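Local structure of putative Ribokinase II (Escherichia coli O6, 3IQ0) at residues I16-K20 / I21-F25; I107-I110 / K111-C115; S235-A239 / N240-H244; A276-A279 / L280-A283. The protein probably transfers a phosphate group from ATP to the hydroxyl of a sugar or related small molecule, as a kinase of the pfkB (ribokinase) family. All blocks are in the same frame, centred on the assembly; numbering follows the deposited sequence.

Contact 1 (I16-K20 / I21-F25); sequences IMASK and IGQPF
Gln23 reaches back to Lys20 and grips it from two directions. Its amide oxygen accepts the backbone N-H of Lys20 (N to OE1 3.2 Å). Gln23 OE1 also takes a hydrogen bond from a water at 2.7 Å, and that water in turn accepts a hydrogen bond from Lys20 NZ at 3.0 Å. The lysine chain runs extended and then bends at its last torsion (chi4 68°), which drops the ammonium group back onto the water. Between Lys20 and Gln23 the backbone makes a type II beta turn, closed by Gln23 N to Lys20 O at 3.3 Å, and reverses the chain just after strand 13-18 of the small four-stranded sheet. Gly22 has positive phi there (91°), where any side chain would be jammed against the preceding carbonyl oxygen. Ile21, at the exposed corner, lays its CD1 near Lys20 C (3.9 Å). With CG anti to the backbone N (chi1 -174°), Gln23 stretches straight across the mouth of the turn until its CD rests on Ala18 CB at 3.8 Å, a methyl small enough to let the amide lie close. The amide's other end, NE2, is held by the carbonyl of Ile30 on the adjacent strand 29-37, which Ser19 OG also bonds.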
loop_
_atom_site.group_PDB
_atom_site.type_symbol
_atom_site.label_atom_id
_atom_site.label_comp_id
_atom_site.label_asym_id
_atom_site.label_seq_id
_atom_site.Cartn_x
_atom_site.Cartn_y
_atom_site.Cartn_z
ATOM N N ILE B 16 -2.162 -10.168 1.014
ATOM C CA ILE B 16 -1.881 -10.740 -0.305
ATOM C C ILE B 16 -0.742 -11.720 -0.039
ATOM O O ILE B 16 0.354 -11.312 0.333
ATOM C CB ILE B 16 -1.419 -9.669 -1.322
ATOM C CG1 ILE B 16 -2.572 -8.720 -1.666
ATOM C CG2 ILE B 16 -0.930 -10.341 -2.594
ATOM C CD1 ILE B 16 -2.950 -7.776 -0.562
HETATM N N MSE B 17 -1.009 -13.010 -0.216
HETATM C CA MSE B 17 -0.020 -14.049 0.077
HETATM C C MSE B 17 0.767 -14.610 -1.099
HETATM O O MSE B 17 0.232 -14.810 -2.181
HETATM C CB MSE B 17 -0.707 -15.225 0.784
HETATM C CG MSE B 17 -1.275 -14.905 2.160
HETATM SE SE MSE B 17 -2.424 -16.320 2.835
HETATM C CE MSE B 17 -4.081 -15.365 2.748
ATOM N N ALA B 18 2.042 -14.883 -0.862
ATOM C CA ALA B 18 2.884 -15.466 -1.893
ATOM C C ALA B 18 2.311 -16.853 -2.169
ATOM O O ALA B 18 1.929 -17.571 -1.241
ATOM C CB ALA B 18 4.311 -15.578 -1.396
ATOM N N SER B 19 2.246 -17.227 -3.442
ATOM C CA SER B 19 1.707 -18.528 -3.817
ATOM C C SER B 19 2.658 -19.679 -3.498
ATOM O O SER B 19 2.217 -20.816 -3.344
ATOM C CB SER B 19 1.388 -18.555 -5.310
ATOM O OG SER B 19 2.581 -18.507 -6.068
ATOM N N LYS B 20 3.953 -19.391 -3.392
ATOM C CA LYS B 20 4.932 -20.440 -3.116
ATOM C C LYS B 20 5.912 -20.119 -2.001
ATOM O O LYS B 20 6.267 -18.963 -1.781
ATOM C CB LYS B 20 5.750 -20.763 -4.370
ATOM C CG LYS B 20 4.951 -21.111 -5.608
ATOM C CD LYS B 20 5.846 -21.801 -6.621
ATOM C CE LYS B 20 5.310 -21.656 -8.029
ATOM N NZ LYS B 20 5.383 -20.234 -8.477
ATOM N N ILE B 21 6.358 -21.162 -1.305
ATOM C CA ILE B 21 7.324 -20.994 -0.232
ATOM C C ILE B 21 8.655 -20.676 -0.895
ATOM O O ILE B 21 9.038 -21.312 -1.877
ATOM C CB ILE B 21 7.478 -22.278 0.621
ATOM C CG1 ILE B 21 6.236 -22.491 1.487
ATOM C CG2 ILE B 21 8.695 -22.163 1.526
ATOM C CD1 ILE B 21 4.965 -22.726 0.709
ATOM N N GLY B 22 9.355 -19.681 -0.362
ATOM C CA GLY B 22 10.632 -19.296 -0.927
ATOM C C GLY B 22 10.484 -18.215 -1.985
ATOM O O GLY B 22 11.460 -17.832 -2.630
ATOM N N GLN B 23 9.263 -17.724 -2.165
ATOM C CA GLN B 23 8.995 -16.683 -3.155
ATOM C C GLN B 23 9.420 -15.332 -2.610
ATOM O O GLN B 23 8.934 -14.892 -1.569
ATOM C CB GLN B 23 7.507 -16.648 -3.497
ATOM C CG GLN B 23 7.153 -15.690 -4.613
ATOM C CD GLN B 23 5.689 -15.771 -4.981
ATOM O OE1 GLN B 23 5.095 -16.848 -4.950
ATOM N NE2 GLN B 23 5.102 -14.637 -5.341
ATOM N N PRO B 24 10.334 -14.650 -3.313
ATOM C CA PRO B 24 10.831 -13.340 -2.894
ATOM C C PRO B 24 9.891 -12.194 -3.273
ATOM O O PRO B 24 9.004 -12.349 -4.114
ATOM C CB PRO B 24 12.165 -13.248 -3.618
ATOM C CG PRO B 24 11.843 -13.888 -4.925
ATOM C CD PRO B 24 11.044 -15.113 -4.520
ATOM N N PHE B 25 10.091 -11.049 -2.632
ATOM C CA PHE B 25 9.296 -9.856 -2.905
ATOM C C PHE B 25 9.887 -9.098 -4.092
ATOM O O PHE B 25 9.202 -8.296 -4.724
ATOM C CB PHE B 25 9.319 -8.895 -1.709
ATOM C CG PHE B 25 8.512 -9.347 -0.527
ATOM C CD1 PHE B 25 7.139 -9.538 -0.635
ATOM C CD2 PHE B 25 9.122 -9.536 0.706
ATOM C CE1 PHE B 25 6.388 -9.907 0.468
ATOM C CE2 PHE B 25 8.386 -9.904 1.813
ATOM C CZ PHE B 25 7.013 -10.091 1.698
HETATM O O HOH W 1 4.703 -17.522 -7.529
#

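Contact 2 (I107-I110 / K111-C115); sequences IFNI and KNAAC
Ile110 carries CG2 anti to its backbone N (chi1 -61° for the other branch, CG1), and this torsion lays the methyl against Cys115, with CG2 3.5 Å from Cys115 CB and 3.7 Å from Cys115 SG. Asn109, whose CG is likewise opposite the backbone N (chi1 173°), sends its amide across to the methyl of Ala113, ND2 to CB 3.6 Å. Both meetings depend on the reversal between them, a type I beta turn from Ile110 to Ala113 closed by Ala113 N to Ile110 O at 3.0 Å. That bond is nearly straight at the hydrogen, although the donor stands well above the carbonyl plane. A small residue suits position 113, because its methyl also packs on Asn109 O at 3.4 Å. Two waters link the turn to the Asn109 amide: one accepts Asn112 N at 2.8 Å and bonds weakly to Asn109 OD1, while a second lies 2.7 Å from Asn112 O, a likely donor to it, and weakly accepts from Asn109 ND2. Lys111 points outward from the corner, and its ammonium reaches Leu88 O of the second subunit; Asn109 packs on Asn109 of that subunit. The arrangement is a tight turn at the end of strand 106-109, the strand outermost in this chain's four-stranded sheet, a sheet that in this family forms the lid over the substrate site, here lying against the partner subunit.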
loop_
_atom_site.group_PDB
_atom_site.type_symbol
_atom_site.label_atom_id
_atom_site.label_comp_id
_atom_site.label_asym_id
_atom_site.label_seq_id
_atom_site.Cartn_x
_atom_site.Cartn_y
_atom_site.Cartn_z
ATOM N N ILE B 107 5.523 -7.092 4.151
ATOM C CA ILE B 107 5.684 -5.741 3.621
ATOM C C ILE B 107 4.360 -5.106 4.012
ATOM O O ILE B 107 3.335 -5.329 3.365
ATOM C CB ILE B 107 5.850 -5.672 2.091
ATOM C CG1 ILE B 107 7.261 -6.132 1.694
ATOM C CG2 ILE B 107 5.619 -4.236 1.618
ATOM C CD1 ILE B 107 7.570 -5.997 0.207
ATOM N N PHE B 108 4.387 -4.346 5.100
ATOM C CA PHE B 108 3.198 -3.689 5.637
ATOM C C PHE B 108 2.945 -2.265 5.180
ATOM O O PHE B 108 3.874 -1.485 4.964
ATOM C CB PHE B 108 3.260 -3.630 7.165
ATOM C CG PHE B 108 3.174 -4.957 7.837
ATOM C CD1 PHE B 108 2.010 -5.714 7.761
ATOM C CD2 PHE B 108 4.246 -5.442 8.577
ATOM C CE1 PHE B 108 1.912 -6.938 8.415
ATOM C CE2 PHE B 108 4.162 -6.665 9.236
ATOM C CZ PHE B 108 2.994 -7.414 9.157
ATOM N N ASN B 109 1.662 -1.943 5.060
ATOM C CA ASN B 109 1.204 -0.602 4.744
ATOM C C ASN B 109 -0.006 -0.393 5.639
ATOM O O ASN B 109 -1.146 -0.520 5.204
ATOM C CB ASN B 109 0.774 -0.434 3.297
ATOM C CG ASN B 109 0.148 0.933 3.056
ATOM O OD1 ASN B 109 0.657 1.949 3.534
ATOM N ND2 ASN B 109 -0.956 0.965 2.328
ATOM N N ILE B 110 0.257 -0.087 6.902
ATOM C CA ILE B 110 -0.802 0.119 7.873
ATOM C C ILE B 110 -0.694 1.499 8.512
ATOM O O ILE B 110 -1.636 2.286 8.488
ATOM C CB ILE B 110 -0.718 -0.943 8.984
ATOM C CG1 ILE B 110 -0.900 -2.340 8.384
ATOM C CG2 ILE B 110 -1.742 -0.645 10.070
ATOM C CD1 ILE B 110 -0.632 -3.461 9.373
ATOM N N LYS B 111 0.468 1.768 9.093
ATOM C CA LYS B 111 0.745 3.031 9.770
ATOM C C LYS B 111 0.412 4.243 8.908
ATOM O O LYS B 111 -0.118 5.239 9.403
ATOM C CB LYS B 111 2.221 3.080 10.168
ATOM C CG LYS B 111 2.626 4.316 10.959
ATOM C CD LYS B 111 3.918 4.911 10.410
ATOM C CE LYS B 111 5.020 3.862 10.304
ATOM N NZ LYS B 111 6.197 4.362 9.531
ATOM N N ASN B 112 0.724 4.153 7.619
ATOM C CA ASN B 112 0.473 5.253 6.698
ATOM C C ASN B 112 -0.721 5.057 5.778
ATOM O O ASN B 112 -0.828 5.727 4.755
ATOM C CB ASN B 112 1.720 5.519 5.855
ATOM C CG ASN B 112 2.878 6.001 6.687
ATOM O OD1 ASN B 112 2.759 6.989 7.410
ATOM N ND2 ASN B 112 4.009 5.307 6.598
ATOM N N ALA B 113 -1.614 4.144 6.140
ATOM C CA ALA B 113 -2.802 3.887 5.337
ATOM C C ALA B 113 -4.052 4.316 6.104
ATOM O O ALA B 113 -3.964 5.009 7.117
ATOM C CB ALA B 113 -2.886 2.401 4.987
ATOM N N ALA B 114 -5.217 3.904 5.618
ATOM C CA ALA B 114 -6.474 4.243 6.270
ATOM C C ALA B 114 -6.430 3.889 7.755
ATOM O O ALA B 114 -6.898 4.655 8.599
ATOM C CB ALA B 114 -7.623 3.512 5.593
ATOM N N CYS B 115 -5.848 2.734 8.067
ATOM C CA CYS B 115 -5.748 2.259 9.445
ATOM C C CYS B 115 -5.307 3.345 10.418
ATOM O O CYS B 115 -6.012 3.656 11.379
ATOM C CB CYS B 115 -4.755 1.098 9.540
ATOM S SG CYS B 115 -4.866 -0.112 8.223
HETATM O O HOH W 2 2.391 2.193 6.423
HETATM O O HOH W 3 -1.363 4.407 2.417
#

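Contact 3 (S235-A239 / N240-H244); sequences SYYSA and NEQFH
Phe243 O takes the backbone N-H of Tyr236 in a short, almost straight bond (N to O 2.7 Å). The returning bond, Phe243 N to Tyr236 O, makes these two the hydrogen-bonded pair of a beta hairpin whose strands, 234-237 and 242-245, end the nine-stranded sheet. On the same face as this pair, the Tyr236 and Phe243 rings are tilted only 18° from each other, yet are displaced so that little of one covers the other. What sits over the phenylalanine face is instead Tyr236 CB, a CH-pi contact 3.8 Å from the ring centroid. Glu241 adds its aliphatic part, CG approaching the tyrosine ring edge at CE2 (3.7 Å). Flat aromatic residues suit this face because helix 276-290 covers it, while the tyrosine hydroxyl reaches Glu224. On the other face, Gln242 crosses Tyr237, bringing NE2 to the ring edge with the amide plane 83° from that of the ring. Ser235 OG lies in the plane of the His244 ring, 3.2 Å from CD2, and is hydrogen-bonded to Arg229 NE; His244 NE2 is held by Gln232 O. Serine also serves the bend: Ser238 N donates to Glu241 O, and chi1 of 66° swings the Ser238 hydroxyl across the loop, where Ser238 OG accepts Glu241 N at 2.9 Å.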
loop_
_atom_site.group_PDB
_atom_site.type_symbol
_atom_site.label_atom_id
_atom_site.label_comp_id
_atom_site.label_asym_id
_atom_site.label_seq_id
_atom_site.Cartn_x
_atom_site.Cartn_y
_atom_site.Cartn_z
ATOM N N SER B 235 -2.718 -21.117 29.757
ATOM C CA SER B 235 -2.952 -21.113 31.193
ATOM C C SER B 235 -3.905 -19.997 31.615
ATOM O O SER B 235 -3.960 -18.937 30.988
ATOM C CB SER B 235 -1.625 -20.954 31.940
ATOM O OG SER B 235 -0.722 -21.991 31.603
ATOM N N TYR B 236 -4.656 -20.252 32.682
ATOM C CA TYR B 236 -5.603 -19.283 33.222
ATOM C C TYR B 236 -5.142 -18.919 34.626
ATOM O O TYR B 236 -4.724 -19.794 35.391
ATOM C CB TYR B 236 -7.006 -19.890 33.298
ATOM C CG TYR B 236 -8.033 -18.993 33.962
ATOM C CD1 TYR B 236 -8.780 -18.080 33.216
ATOM C CD2 TYR B 236 -8.255 -19.056 35.337
ATOM C CE1 TYR B 236 -9.725 -17.255 33.824
ATOM C CE2 TYR B 236 -9.193 -18.237 35.954
ATOM C CZ TYR B 236 -9.924 -17.341 35.194
ATOM O OH TYR B 236 -10.864 -16.543 35.797
ATOM N N TYR B 237 -5.226 -17.638 34.965
ATOM C CA TYR B 237 -4.812 -17.169 36.284
ATOM C C TYR B 237 -5.774 -16.139 36.860
ATOM O O TYR B 237 -6.101 -15.150 36.208
ATOM C CB TYR B 237 -3.421 -16.532 36.215
ATOM C CG TYR B 237 -2.333 -17.435 35.695
ATOM C CD1 TYR B 237 -1.792 -18.440 36.492
ATOM C CD2 TYR B 237 -1.836 -17.279 34.403
ATOM C CE1 TYR B 237 -0.778 -19.269 36.015
ATOM C CE2 TYR B 237 -0.826 -18.101 33.915
ATOM C CZ TYR B 237 -0.302 -19.092 34.724
ATOM O OH TYR B 237 0.698 -19.898 34.239
ATOM N N SER B 238 -6.217 -16.377 38.089
ATOM C CA SER B 238 -7.101 -15.451 38.790
ATOM C C SER B 238 -6.648 -15.465 40.245
ATOM O O SER B 238 -5.889 -16.345 40.648
ATOM C CB SER B 238 -8.566 -15.891 38.690
ATOM O OG SER B 238 -8.786 -17.109 39.376
ATOM N N ALA B 239 -7.099 -14.496 41.032
ATOM C CA ALA B 239 -6.703 -14.449 42.431
ATOM C C ALA B 239 -7.150 -15.710 43.165
ATOM O O ALA B 239 -6.507 -16.147 44.120
ATOM C CB ALA B 239 -7.298 -13.220 43.102
ATOM N N ASN B 240 -8.240 -16.307 42.698
ATOM C CA ASN B 240 -8.791 -17.490 43.339
ATOM C C ASN B 240 -8.327 -18.830 42.785
ATOM O O ASN B 240 -8.197 -19.800 43.535
ATOM C CB ASN B 240 -10.312 -17.410 43.292
ATOM C CG ASN B 240 -10.829 -16.090 43.816
ATOM O OD1 ASN B 240 -11.542 -15.370 43.117
ATOM N ND2 ASN B 240 -10.460 -15.757 45.049
ATOM N N GLU B 241 -8.073 -18.899 41.484
ATOM C CA GLU B 241 -7.637 -20.161 40.905
ATOM C C GLU B 241 -6.517 -20.029 39.885
ATOM O O GLU B 241 -6.123 -18.926 39.497
ATOM C CB GLU B 241 -8.833 -20.893 40.289
ATOM C CG GLU B 241 -9.456 -20.197 39.098
ATOM C CD GLU B 241 -10.796 -20.794 38.723
ATOM O OE1 GLU B 241 -10.936 -22.033 38.799
ATOM O OE2 GLU B 241 -11.706 -20.029 38.344
ATOM N N GLN B 242 -6.012 -21.180 39.457
ATOM C CA GLN B 242 -4.916 -21.244 38.503
ATOM C C GLN B 242 -4.909 -22.625 37.865
ATOM O O GLN B 242 -4.907 -23.634 38.571
ATOM C CB GLN B 242 -3.600 -21.009 39.244
ATOM C CG GLN B 242 -2.345 -21.083 38.402
ATOM C CD GLN B 242 -1.088 -20.889 39.238
ATOM O OE1 GLN B 242 -0.707 -21.760 40.015
ATOM N NE2 GLN B 242 -0.450 -19.734 39.092
ATOM N N PHE B 243 -4.922 -22.676 36.536
ATOM C CA PHE B 243 -4.896 -23.953 35.834
ATOM C C PHE B 243 -4.437 -23.794 34.392
ATOM O O PHE B 243 -4.396 -22.684 33.860
ATOM C CB PHE B 243 -6.268 -24.629 35.893
ATOM C CG PHE B 243 -7.360 -23.847 35.241
ATOM C CD1 PHE B 243 -7.570 -23.929 33.870
ATOM C CD2 PHE B 243 -8.188 -23.028 36.002
ATOM C CE1 PHE B 243 -8.592 -23.206 33.264
ATOM C CE2 PHE B 243 -9.212 -22.300 35.409
ATOM C CZ PHE B 243 -9.416 -22.390 34.035
ATOM N N HIS B 244 -4.093 -24.914 33.767
ATOM C CA HIS B 244 -3.593 -24.909 32.403
ATOM C C HIS B 244 -4.105 -26.102 31.598
ATOM O O HIS B 244 -4.522 -27.110 32.168
ATOM C CB HIS B 244 -2.053 -24.871 32.462
ATOM C CG HIS B 244 -1.365 -25.473 31.276
ATOM N ND1 HIS B 244 -1.286 -26.835 31.072
ATOM C CD2 HIS B 244 -0.701 -24.900 30.243
ATOM C CE1 HIS B 244 -0.602 -27.073 29.967
ATOM N NE2 HIS B 244 -0.235 -25.916 29.445
#

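Contact 4 (A276-A279 / L280-A283); sequences AHRA and LQYA
Arg278 and Gln281 extend alongside each other in a common direction, with the guanidinium and amide planes 38° apart. The nearest approach of the two chains is Arg278 CD to Gln281 NE2 at 3.4 Å, so the arginine's aliphatic part, and not its charged end, does the touching. Gln281 is brought there by a first torsion of 83°, which sets CG between the backbone N and the carbonyl carbon and close to Arg278 O at 3.1 Å; beyond CG the chain is extended. Tyr282 also lies alongside the same arginine stem, its ring 60° from the guanidinium plane and its CE1 4.0 Å from Arg278 CD. Phe274 meets both, in a cation-pi contact with the arginine and edge-to-face with the tyrosine. Long chains suit Arg278 and Gln281, whose stems pack while their polar ends point outward; helix 303-312 covers the buried Tyr282. The backbone is regular alpha helix: Tyr282 N donates to Arg278 O at 3.0 Å and Ala283 N to Ala279 O at 2.9 Å, whereas Gln281 N to His277 O is weak at 3.4 Å. Towards the protein the residues are small or branched: Ala279 faces Trp266 and Arg270 of helix 258-271, and Leu280 fits against Val245 and Ala234 of the hairpin strands. This division between a polar outer side and an apolar inner one is that of an amphipathic helix, here the first turns of helix 276-290, packed on the central sheet of the ribokinase-type alpha/beta fold near the bound ATP.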
loop_
_atom_site.group_PDB
_atom_site.type_symbol
_atom_site.label_atom_id
_atom_site.label_comp_id
_atom_site.label_asym_id
_atom_site.label_seq_id
_atom_site.Cartn_x
_atom_site.Cartn_y
_atom_site.Cartn_z
ATOM N N ALA B 276 -14.537 -20.677 33.529
ATOM C CA ALA B 276 -13.151 -20.502 33.106
ATOM C C ALA B 276 -12.550 -21.757 32.483
ATOM O O ALA B 276 -11.819 -21.675 31.504
ATOM C CB ALA B 276 -12.299 -20.047 34.282
ATOM N N HIS B 277 -12.872 -22.914 33.046
ATOM C CA HIS B 277 -12.361 -24.191 32.551
ATOM C C HIS B 277 -12.863 -24.558 31.160
ATOM O O HIS B 277 -12.096 -25.039 30.325
ATOM C CB HIS B 277 -12.712 -25.309 33.534
ATOM C CG HIS B 277 -11.819 -25.357 34.733
ATOM N ND1 HIS B 277 -10.569 -25.939 34.704
ATOM C CD2 HIS B 277 -11.969 -24.850 35.981
ATOM C CE1 HIS B 277 -9.989 -25.787 35.882
ATOM N NE2 HIS B 277 -10.815 -25.129 36.675
ATOM N N ARG B 278 -14.151 -24.346 30.911
ATOM C CA ARG B 278 -14.722 -24.652 29.607
ATOM C C ARG B 278 -14.200 -23.671 28.560
ATOM O O ARG B 278 -13.751 -24.068 27.484
ATOM C CB ARG B 278 -16.247 -24.566 29.666
ATOM C CG ARG B 278 -16.940 -25.880 29.931
ATOM C CD ARG B 278 -17.282 -26.580 28.626
ATOM N NE ARG B 278 -18.680 -26.999 28.603
ATOM C CZ ARG B 278 -19.708 -26.172 28.778
ATOM N NH1 ARG B 278 -19.494 -24.879 28.990
ATOM N NH2 ARG B 278 -20.951 -26.633 28.748
ATOM N N ALA B 279 -14.255 -22.388 28.895
ATOM C CA ALA B 279 -13.806 -21.338 27.997
ATOM C C ALA B 279 -12.341 -21.495 27.579
ATOM O O ALA B 279 -11.989 -21.227 26.431
ATOM C CB ALA B 279 -14.028 -19.981 28.647
ATOM N N LEU B 280 -11.490 -21.932 28.504
ATOM C CA LEU B 280 -10.085 -22.106 28.182
ATOM C C LEU B 280 -9.870 -23.269 27.213
ATOM O O LEU B 280 -9.047 -23.175 26.299
ATOM C CB LEU B 280 -9.259 -22.332 29.451
ATOM C CG LEU B 280 -7.744 -22.294 29.231
ATOM C CD1 LEU B 280 -7.322 -20.883 28.864
ATOM C CD2 LEU B 280 -7.020 -22.749 30.490
ATOM N N GLN B 281 -10.597 -24.366 27.403
ATOM C CA GLN B 281 -10.431 -25.499 26.505
ATOM C C GLN B 281 -10.974 -25.151 25.118
ATOM O O GLN B 281 -10.413 -25.568 24.112
ATOM C CB GLN B 281 -11.137 -26.750 27.053
ATOM C CG GLN B 281 -12.623 -26.843 26.756
ATOM C CD GLN B 281 -13.247 -28.140 27.271
ATOM O OE1 GLN B 281 -12.805 -29.241 26.931
ATOM N NE2 GLN B 281 -14.280 -28.010 28.094
ATOM N N TYR B 282 -12.067 -24.388 25.070
ATOM C CA TYR B 282 -12.667 -23.984 23.793
ATOM C C TYR B 282 -11.769 -22.994 23.053
ATOM O O TYR B 282 -11.571 -23.115 21.846
ATOM C CB TYR B 282 -14.053 -23.370 24.017
ATOM C CG TYR B 282 -15.164 -24.395 23.952
ATOM C CD1 TYR B 282 -15.203 -25.464 24.843
ATOM C CD2 TYR B 282 -16.141 -24.333 22.958
ATOM C CE1 TYR B 282 -16.178 -26.448 24.744
ATOM C CE2 TYR B 282 -17.121 -25.313 22.851
ATOM C CZ TYR B 282 -17.130 -26.369 23.747
ATOM O OH TYR B 282 -18.077 -27.361 23.634
ATOM N N ALA B 283 -11.228 -22.019 23.781
ATOM C CA ALA B 283 -10.332 -21.043 23.175
ATOM C C ALA B 283 -9.121 -21.799 22.640
ATOM O O ALA B 283 -8.708 -21.600 21.501
ATOM C CB ALA B 283 -9.889 -20.010 24.208
#

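The four contacts follow one another along the chain and fall into two groups. Contacts 1 and 2 belong to the four-stranded sheet, with centres 20 Å apart; they meet where Phe25 CG lies 3.6 Å from Ile107 CD1, and both touch the second subunit. Contacts 3 and 4 lie on the far side of the chain's centre from contact 2, centres 12 Å apart, where helix 276-290 covers the hairpin of the nine-stranded sheet; Phe243 CE1 comes within 3.2 Å of Leu280 CD2 and its ring stacks on His277. Between the groups, centres are 34 to 41 Å apart. The first lies in the probable lid, as in relatives, at the subunit contact; the second in the nucleotide-binding body.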